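Local coordinates for leucine-rich repeat protein (Bacteroides thetaiotaomicron, PDB 4ECN) that is of unknown function but, as an extracellular leucine-rich repeat protein with DUF4458 domains, probably binds other proteins, at residues A[758-763]-A[781-786]; A[399-404]-A[734-739]; A[679-684]-A[703-708]. One frame throughout, in Å; residues are numbered along the deposited sequence.

Contact 1: A[758-763]-A[781-786]; sequences MDVSYN and FGIRHQ
Tyr762 and His785 stack in an offset pair, their ring centroids 4.5 Å apart and their planes turned by only 17°. The two side chains run at a slant to each other, so His785 CB, not the imidazole, sits over the centre of the phenol face, while Tyr762 CE2 lies over the rim of the imidazole, 3.4 Å from His785 CG. With His785 CG roughly anti to its backbone N (chi1 -151°), CB is left over the phenol and the imidazole swung out past Tyr762 CE2. Phe737 stacks on Tyr762 as well.

Beyond this stack, Gln786 folds back at chi2 and sends NE2 to Val760 O at 3.2 Å. Asn763 ND2 reaches the same oxygen at 2.9 Å but from the opposite face of the carbonyl plane, so two amides grip one buried acceptor. Gln786 OE1, for its part, takes Phe765 N. Ser761 is held between the segments: its OG donates to the syn lone pair of Asp759 OD1, which also accepts from Ser761 N in an Asx turn. Ser761 OG in turn accepts from Arg784 N at 2.9 Å.

On the apolar side, selenomethionine Met758 and Phe781 lie alongside each other pointing the same way, with Met758 CB 3.8 Å from Phe781 CD1. Val760 CG2 comes obliquely to the end of that ring, 3.7 Å from Phe781 CZ, and also touches Ile783. The backbones beneath run parallel and are joined by Gly782 N to Met758 O, Val760 N to Gly782 O and Tyr762 N to Arg784 O. Short parallel strands leading into similar turns, with an inward amide at the asparagine position of each, are the hallmark of consecutive leucine-rich repeats; here Gln786 takes the usual asparagine's place.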
# COMPACT_ATOMS: atom_id res chain seq x y z
N MSE A 758 -22.02 -0.45 -33.42
CA MSE A 758 -21.15 0.24 -34.39
C MSE A 758 -21.27 1.74 -34.24
O MSE A 758 -22.37 2.28 -34.16
CB MSE A 758 -21.45 -0.17 -35.83
CG MSE A 758 -20.42 0.39 -36.80
SE MSE A 758 -20.37 -0.51 -38.47
CE MSE A 758 -19.14 0.63 -39.38
N ASP A 759 -20.11 2.42 -34.23
CA ASP A 759 -20.06 3.87 -34.12
C ASP A 759 -19.16 4.45 -35.21
O ASP A 759 -17.95 4.17 -35.24
CB ASP A 759 -19.60 4.31 -32.72
CG ASP A 759 -20.01 5.71 -32.31
OD1 ASP A 759 -20.31 6.53 -33.21
OD2 ASP A 759 -20.00 6.01 -31.10
N VAL A 760 -19.76 5.22 -36.13
CA VAL A 760 -19.06 5.90 -37.22
C VAL A 760 -19.20 7.42 -37.04
O VAL A 760 -19.10 8.17 -38.02
CB VAL A 760 -19.49 5.45 -38.65
CG1 VAL A 760 -18.85 4.13 -39.01
CG2 VAL A 760 -21.01 5.40 -38.82
N SER A 761 -19.39 7.88 -35.77
CA SER A 761 -19.49 9.31 -35.45
C SER A 761 -18.19 10.02 -35.77
O SER A 761 -17.12 9.42 -35.61
CB SER A 761 -19.87 9.53 -34.00
OG SER A 761 -21.16 9.01 -33.76
N TYR A 762 -18.28 11.30 -36.20
CA TYR A 762 -17.13 12.15 -36.55
C TYR A 762 -16.39 11.50 -37.72
O TYR A 762 -15.33 10.91 -37.56
CB TYR A 762 -16.21 12.39 -35.34
CG TYR A 762 -16.88 13.15 -34.21
CD1 TYR A 762 -17.61 12.47 -33.23
CD2 TYR A 762 -16.76 14.53 -34.09
CE1 TYR A 762 -18.22 13.15 -32.18
CE2 TYR A 762 -17.36 15.22 -33.04
CZ TYR A 762 -18.11 14.53 -32.10
OH TYR A 762 -18.71 15.22 -31.06
N ASN A 763 -17.04 11.53 -38.88
CA ASN A 763 -16.56 10.99 -40.14
C ASN A 763 -17.05 11.90 -41.24
O ASN A 763 -17.50 13.01 -40.93
CB ASN A 763 -16.97 9.52 -40.33
CG ASN A 763 -15.95 8.54 -39.77
OD1 ASN A 763 -14.88 8.37 -40.33
ND2 ASN A 763 -16.26 7.88 -38.67
N PHE A 781 -26.41 1.98 -33.08
CA PHE A 781 -25.68 2.55 -34.19
C PHE A 781 -25.51 4.04 -33.99
O PHE A 781 -26.46 4.72 -33.63
CB PHE A 781 -26.40 2.25 -35.51
CG PHE A 781 -25.53 2.54 -36.70
CD1 PHE A 781 -24.54 1.65 -37.08
CD2 PHE A 781 -25.67 3.72 -37.41
CE1 PHE A 781 -23.71 1.93 -38.17
CE2 PHE A 781 -24.83 4.01 -38.48
CZ PHE A 781 -23.86 3.11 -38.86
N GLY A 782 -24.31 4.54 -34.23
CA GLY A 782 -23.99 5.96 -34.11
C GLY A 782 -23.32 6.53 -35.35
O GLY A 782 -22.40 5.92 -35.90
N ILE A 783 -23.79 7.69 -35.80
CA ILE A 783 -23.30 8.42 -36.96
C ILE A 783 -23.47 9.93 -36.63
O ILE A 783 -23.96 10.71 -37.44
CB ILE A 783 -24.02 7.94 -38.27
CG1 ILE A 783 -23.39 8.57 -39.54
CG2 ILE A 783 -25.55 8.15 -38.20
CD1 ILE A 783 -23.75 7.97 -40.81
N ARG A 784 -23.05 10.33 -35.44
CA ARG A 784 -23.12 11.73 -35.02
C ARG A 784 -22.08 12.60 -35.73
O ARG A 784 -21.03 12.09 -36.12
CB ARG A 784 -22.88 11.83 -33.51
CG ARG A 784 -24.13 11.78 -32.64
CD ARG A 784 -23.85 12.17 -31.19
NE ARG A 784 -23.08 13.42 -31.09
CZ ARG A 784 -23.60 14.63 -30.90
NH1 ARG A 784 -24.91 14.79 -30.74
NH2 ARG A 784 -22.80 15.70 -30.85
N HIS A 785 -22.34 13.90 -35.85
CA HIS A 785 -21.39 14.93 -36.29
C HIS A 785 -20.58 14.61 -37.58
O HIS A 785 -19.34 14.59 -37.55
CB HIS A 785 -20.39 15.12 -35.12
CG HIS A 785 -19.81 16.48 -35.01
ND1 HIS A 785 -18.79 16.89 -35.84
CD2 HIS A 785 -20.06 17.45 -34.10
CE1 HIS A 785 -18.50 18.12 -35.46
NE2 HIS A 785 -19.23 18.50 -34.41
N GLN A 786 -21.25 14.44 -38.72
CA GLN A 786 -20.58 14.21 -40.00
C GLN A 786 -20.20 15.53 -40.62
O GLN A 786 -21.05 16.43 -40.76
CB GLN A 786 -21.45 13.41 -40.98
CG GLN A 786 -21.93 12.06 -40.47
CD GLN A 786 -20.79 11.19 -40.07
OE1 GLN A 786 -19.92 10.87 -40.88
NE2 GLN A 786 -20.76 10.81 -38.81

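Contact 2: A[399-404]-A[734-739]; sequences NLSDLL and DLRFNK
Leu400 and Asp734 bring the two backbones closest, with their CA atoms 6.4 Å apart, where the end of strand 732-734 faces the loop leading into helix 402-409. No regular backbone pairing joins the segments; the one bond between them, from Ser401 N to Asp734 OD2 at 3.4 Å, is weak.

Asp734 rises toward the loop and its CB is flanked by two leucine methyls, Leu400 CD2 and Leu404 CD1. Leu400 runs opposite to the aspartate side chain, whereas Leu404 crosses it. Arg736 bends at chi3 and turns its guanidinium back onto the same carboxylate: NE meets the syn lone pair of Asp734 OD1 at 3.1 Å, almost exactly in the guanidinium plane, and NH2 adds a weaker bond to OD2. Ser401 CB then lies over one face of this flat group, toward its rim and 3.4 Å from Arg736 CZ. With chi1 of 64°, Ser401 OG stands between its own backbone N and carbonyl carbon, where it caps the helix by accepting from Leu404 N at 3.3 Å; it also bonds Asp759 OD2. Were Arg736 replaced by an alanine, the Asp734 carboxylate would probably lose its counter-charge and Ser401 CB the flat group it rests on.

The chemistry is that of a carboxylate probably largely neutralised by the arginine two residues on, beneath a capped helix start. Its residual charge would probably be favoured by the dipole at the helix's N-terminal end. Asp759, through Ser401 OG, holds the start of the helix to the repeat sheet, while Asp734 adds a weak bond and apolar contacts.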
# COMPACT_ATOMS: atom_id res chain seq x y z
N ASN A 399 -12.04 2.11 -24.07
CA ASN A 399 -11.50 2.85 -25.21
C ASN A 399 -12.60 3.03 -26.30
O ASN A 399 -12.39 3.73 -27.30
CB ASN A 399 -10.26 2.13 -25.79
CG ASN A 399 -9.10 1.92 -24.82
OD1 ASN A 399 -8.42 0.90 -24.86
ND2 ASN A 399 -8.81 2.87 -23.93
N LEU A 400 -13.77 2.40 -26.08
CA LEU A 400 -14.94 2.54 -26.94
C LEU A 400 -15.66 3.79 -26.58
O LEU A 400 -15.47 4.32 -25.47
CB LEU A 400 -15.87 1.33 -26.80
CG LEU A 400 -15.37 -0.05 -27.25
CD1 LEU A 400 -16.25 -1.14 -26.71
CD2 LEU A 400 -15.38 -0.16 -28.75
N SER A 401 -16.52 4.27 -27.47
CA SER A 401 -17.35 5.45 -27.23
C SER A 401 -18.36 5.18 -26.14
O SER A 401 -18.71 4.01 -25.92
CB SER A 401 -18.09 5.85 -28.50
OG SER A 401 -19.02 4.86 -28.92
N ASP A 402 -18.90 6.26 -25.53
CA ASP A 402 -19.92 6.12 -24.50
C ASP A 402 -21.10 5.36 -25.06
O ASP A 402 -21.52 4.42 -24.41
CB ASP A 402 -20.33 7.47 -23.90
CG ASP A 402 -19.26 8.11 -23.02
OD1 ASP A 402 -18.05 7.82 -23.23
OD2 ASP A 402 -19.62 8.93 -22.14
N LEU A 403 -21.53 5.63 -26.31
CA LEU A 403 -22.60 4.88 -26.99
C LEU A 403 -22.36 3.36 -26.95
O LEU A 403 -23.27 2.61 -26.54
CB LEU A 403 -22.74 5.33 -28.46
CG LEU A 403 -23.45 4.38 -29.45
CD1 LEU A 403 -24.93 4.20 -29.14
CD2 LEU A 403 -23.29 4.85 -30.87
N LEU A 404 -21.16 2.90 -27.39
CA LEU A 404 -20.83 1.48 -27.52
C LEU A 404 -20.68 0.83 -26.15
O LEU A 404 -21.02 -0.34 -26.01
CB LEU A 404 -19.56 1.26 -28.37
CG LEU A 404 -19.62 1.78 -29.84
CD1 LEU A 404 -18.46 1.30 -30.63
CD2 LEU A 404 -20.87 1.34 -30.55
N ASP A 734 -15.63 0.21 -33.52
CA ASP A 734 -15.52 1.64 -33.20
C ASP A 734 -14.65 2.33 -34.27
O ASP A 734 -13.45 2.12 -34.35
CB ASP A 734 -14.95 1.88 -31.78
CG ASP A 734 -15.07 3.31 -31.26
OD1 ASP A 734 -15.59 4.17 -32.00
OD2 ASP A 734 -14.60 3.57 -30.14
N LEU A 735 -15.30 3.10 -35.14
CA LEU A 735 -14.63 3.75 -36.26
C LEU A 735 -14.77 5.25 -36.19
O LEU A 735 -14.47 5.91 -37.17
CB LEU A 735 -15.18 3.22 -37.59
CG LEU A 735 -14.61 1.84 -38.03
CD1 LEU A 735 -15.47 1.23 -39.06
CD2 LEU A 735 -13.20 1.98 -38.59
N ARG A 736 -15.09 5.80 -35.00
CA ARG A 736 -15.17 7.25 -34.79
C ARG A 736 -13.89 7.97 -35.07
O ARG A 736 -12.82 7.39 -34.86
CB ARG A 736 -15.54 7.59 -33.36
CG ARG A 736 -16.95 7.34 -32.93
CD ARG A 736 -17.03 7.71 -31.48
NE ARG A 736 -16.01 6.97 -30.73
CZ ARG A 736 -15.32 7.47 -29.72
NH1 ARG A 736 -15.53 8.72 -29.31
NH2 ARG A 736 -14.41 6.72 -29.09
N PHE A 737 -13.97 9.24 -35.48
CA PHE A 737 -12.82 10.10 -35.74
C PHE A 737 -11.90 9.50 -36.80
O PHE A 737 -10.74 9.22 -36.56
CB PHE A 737 -12.03 10.42 -34.45
CG PHE A 737 -12.87 11.18 -33.45
CD1 PHE A 737 -13.07 12.55 -33.59
CD2 PHE A 737 -13.49 10.53 -32.39
CE1 PHE A 737 -13.86 13.25 -32.68
CE2 PHE A 737 -14.26 11.24 -31.48
CZ PHE A 737 -14.45 12.60 -31.63
N ASN A 738 -12.46 9.32 -37.98
CA ASN A 738 -11.76 8.94 -39.20
C ASN A 738 -12.20 9.94 -40.25
O ASN A 738 -12.72 11.01 -39.90
CB ASN A 738 -12.01 7.48 -39.60
CG ASN A 738 -11.18 6.48 -38.84
OD1 ASN A 738 -10.14 6.04 -39.32
ND2 ASN A 738 -11.62 6.11 -37.65
N LYS A 739 -12.02 9.61 -41.52
CA LYS A 739 -12.41 10.50 -42.61
C LYS A 739 -13.26 9.71 -43.62
O LYS A 739 -13.29 10.05 -44.81
CB LYS A 739 -11.14 11.10 -43.24
CG LYS A 739 -10.37 12.07 -42.34
CD LYS A 739 -9.01 12.39 -42.99
CE LYS A 739 -8.17 13.41 -42.25
NZ LYS A 739 -6.85 13.63 -42.91

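Contact 3: A[679-684]-A[703-708]; sequences TLSYNE and ILSNNL
Two adjacent turns of an asparagine ladder meet here, where Asn707 and Asn683 converge on the carbonyl of Leu680. Asn707 ND2 bonds Leu680 O across the contact at 3.0 Å, with the oxygen in its amide plane. Asn683 ND2 comes from the opposite face of that carbonyl, at 3.1 Å, and Asn707 ND2 also donates to Leu704 O of its own turn. Asn683 OD1 is taken by Ile656 N of the preceding turn, and Asn707 OD1 by Ile685 N.

Outside the ladder, Tyr682 and Asn706 lie side by side pointing the same way, their ring and amide planes 9° apart. Asn706 CG rides over one ring face toward the rim, 3.5 Å from Tyr682 CZ, and its CB sits above the ring centre in a CH-pi contact. Matching first torsions (chi1 -61° for Tyr682, -62° for Asn706) make the two groups run in step. Tyr653 stacks on the tyrosine too.

Inside, Leu680 CB meets Leu704 CD2 at 3.7 Å as the two leucines point the same way into the core. The backbones are parallel, bridged at Thr679 and Ile703, and bonded from Leu680 N to Ile703 O, Tyr682 N to Ser705 O and Asn683 N to Asn706 O. Such in-register repetition of an inward leucine, an outward residue stacked on its neighbour and a buried asparagine makes the asparagine ladder typical of a leucine-rich repeat solenoid.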
# COMPACT_ATOMS: atom_id res chain seq x y z
N THR A 679 -7.11 -3.19 -29.83
CA THR A 679 -7.22 -1.74 -29.75
C THR A 679 -6.16 -1.13 -30.62
O THR A 679 -4.97 -1.32 -30.38
CB THR A 679 -7.12 -1.23 -28.31
OG1 THR A 679 -7.92 -2.04 -27.44
CG2 THR A 679 -7.47 0.26 -28.20
N LEU A 680 -6.60 -0.40 -31.64
CA LEU A 680 -5.73 0.26 -32.60
C LEU A 680 -6.13 1.71 -32.78
O LEU A 680 -5.81 2.31 -33.80
CB LEU A 680 -5.77 -0.50 -33.93
CG LEU A 680 -5.09 -1.87 -33.99
CD1 LEU A 680 -5.57 -2.66 -35.19
CD2 LEU A 680 -3.59 -1.74 -33.96
N SER A 681 -6.79 2.29 -31.77
CA SER A 681 -7.22 3.69 -31.79
C SER A 681 -6.01 4.60 -31.59
O SER A 681 -5.02 4.16 -30.99
CB SER A 681 -8.29 3.95 -30.74
OG SER A 681 -7.83 3.59 -29.45
N TYR A 682 -6.05 5.84 -32.16
CA TYR A 682 -4.97 6.84 -32.14
C TYR A 682 -3.73 6.24 -32.76
O TYR A 682 -2.80 5.82 -32.06
CB TYR A 682 -4.67 7.40 -30.75
CG TYR A 682 -5.84 8.12 -30.13
CD1 TYR A 682 -6.80 7.42 -29.39
CD2 TYR A 682 -6.00 9.49 -30.27
CE1 TYR A 682 -7.88 8.07 -28.81
CE2 TYR A 682 -7.07 10.16 -29.67
CZ TYR A 682 -8.00 9.44 -28.93
OH TYR A 682 -9.07 10.08 -28.33
N ASN A 683 -3.77 6.13 -34.09
CA ASN A 683 -2.68 5.63 -34.91
C ASN A 683 -2.70 6.39 -36.22
O ASN A 683 -3.18 7.52 -36.23
CB ASN A 683 -2.76 4.11 -35.09
CG ASN A 683 -2.07 3.37 -33.97
OD1 ASN A 683 -0.88 3.50 -33.80
ND2 ASN A 683 -2.78 2.59 -33.18
N GLU A 684 -2.14 5.85 -37.28
CA GLU A 684 -2.09 6.55 -38.56
C GLU A 684 -2.52 5.60 -39.67
O GLU A 684 -2.04 5.68 -40.80
CB GLU A 684 -0.69 7.11 -38.80
CG GLU A 684 -0.25 8.15 -37.78
CD GLU A 684 1.15 8.68 -37.97
OE1 GLU A 684 1.49 9.09 -39.11
OE2 GLU A 684 1.91 8.71 -36.98
N ILE A 703 -11.21 -1.85 -32.15
CA ILE A 703 -11.28 -0.42 -31.83
C ILE A 703 -10.30 0.29 -32.77
O ILE A 703 -9.09 0.17 -32.60
CB ILE A 703 -11.06 -0.11 -30.32
CG1 ILE A 703 -11.88 -1.07 -29.42
CG2 ILE A 703 -11.41 1.34 -30.00
CD1 ILE A 703 -11.62 -0.95 -27.96
N LEU A 704 -10.85 0.96 -33.80
CA LEU A 704 -10.08 1.68 -34.83
C LEU A 704 -10.40 3.17 -34.86
O LEU A 704 -10.21 3.80 -35.92
CB LEU A 704 -10.35 1.08 -36.21
CG LEU A 704 -9.69 -0.27 -36.50
CD1 LEU A 704 -10.41 -0.99 -37.64
CD2 LEU A 704 -8.19 -0.13 -36.73
N SER A 705 -10.82 3.76 -33.71
CA SER A 705 -11.16 5.17 -33.65
C SER A 705 -9.90 6.01 -33.71
O SER A 705 -8.84 5.52 -33.38
CB SER A 705 -11.99 5.50 -32.40
OG SER A 705 -11.26 5.49 -31.19
N ASN A 706 -10.01 7.26 -34.18
CA ASN A 706 -8.92 8.24 -34.29
C ASN A 706 -7.82 7.69 -35.18
O ASN A 706 -6.71 7.40 -34.73
CB ASN A 706 -8.39 8.66 -32.93
CG ASN A 706 -9.44 9.33 -32.09
OD1 ASN A 706 -10.21 8.66 -31.37
ND2 ASN A 706 -9.49 10.65 -32.15
N ASN A 707 -8.16 7.54 -36.47
CA ASN A 707 -7.28 7.07 -37.53
C ASN A 707 -7.57 7.87 -38.79
O ASN A 707 -8.35 8.84 -38.73
CB ASN A 707 -7.38 5.57 -37.73
CG ASN A 707 -6.51 4.84 -36.74
OD1 ASN A 707 -5.29 4.90 -36.80
ND2 ASN A 707 -7.12 4.15 -35.78
N LEU A 708 -6.88 7.54 -39.90
CA LEU A 708 -6.90 8.33 -41.13
C LEU A 708 -7.58 7.64 -42.33
O LEU A 708 -7.27 7.99 -43.47
CB LEU A 708 -5.44 8.62 -41.49
CG LEU A 708 -4.63 9.41 -40.46
CD1 LEU A 708 -3.16 9.34 -40.77
CD2 LEU A 708 -5.11 10.84 -40.34

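Overall arrangement
Contacts 1 and 3 and the 734-739 half of contact 2 lie at the ends of neighbouring strands of the C-terminal parallel sheet and in the turns after them, the strands being 675-679, 701-703, 732-734, 757-759 and 780-782 in that order. Contacts 1 and 3 have centres about 15 Å apart and do not touch; contact 2 touches both, its centre about 7 Å from that of contact 1 and about 9 Å from that of contact 3. Along the chain 399-404 comes first, then both halves of contact 3, then 734-739 and last contact 1, so contact 3 falls between the halves of contact 2. Helix 402-409 thus fastens an inserted segment to distant repeats.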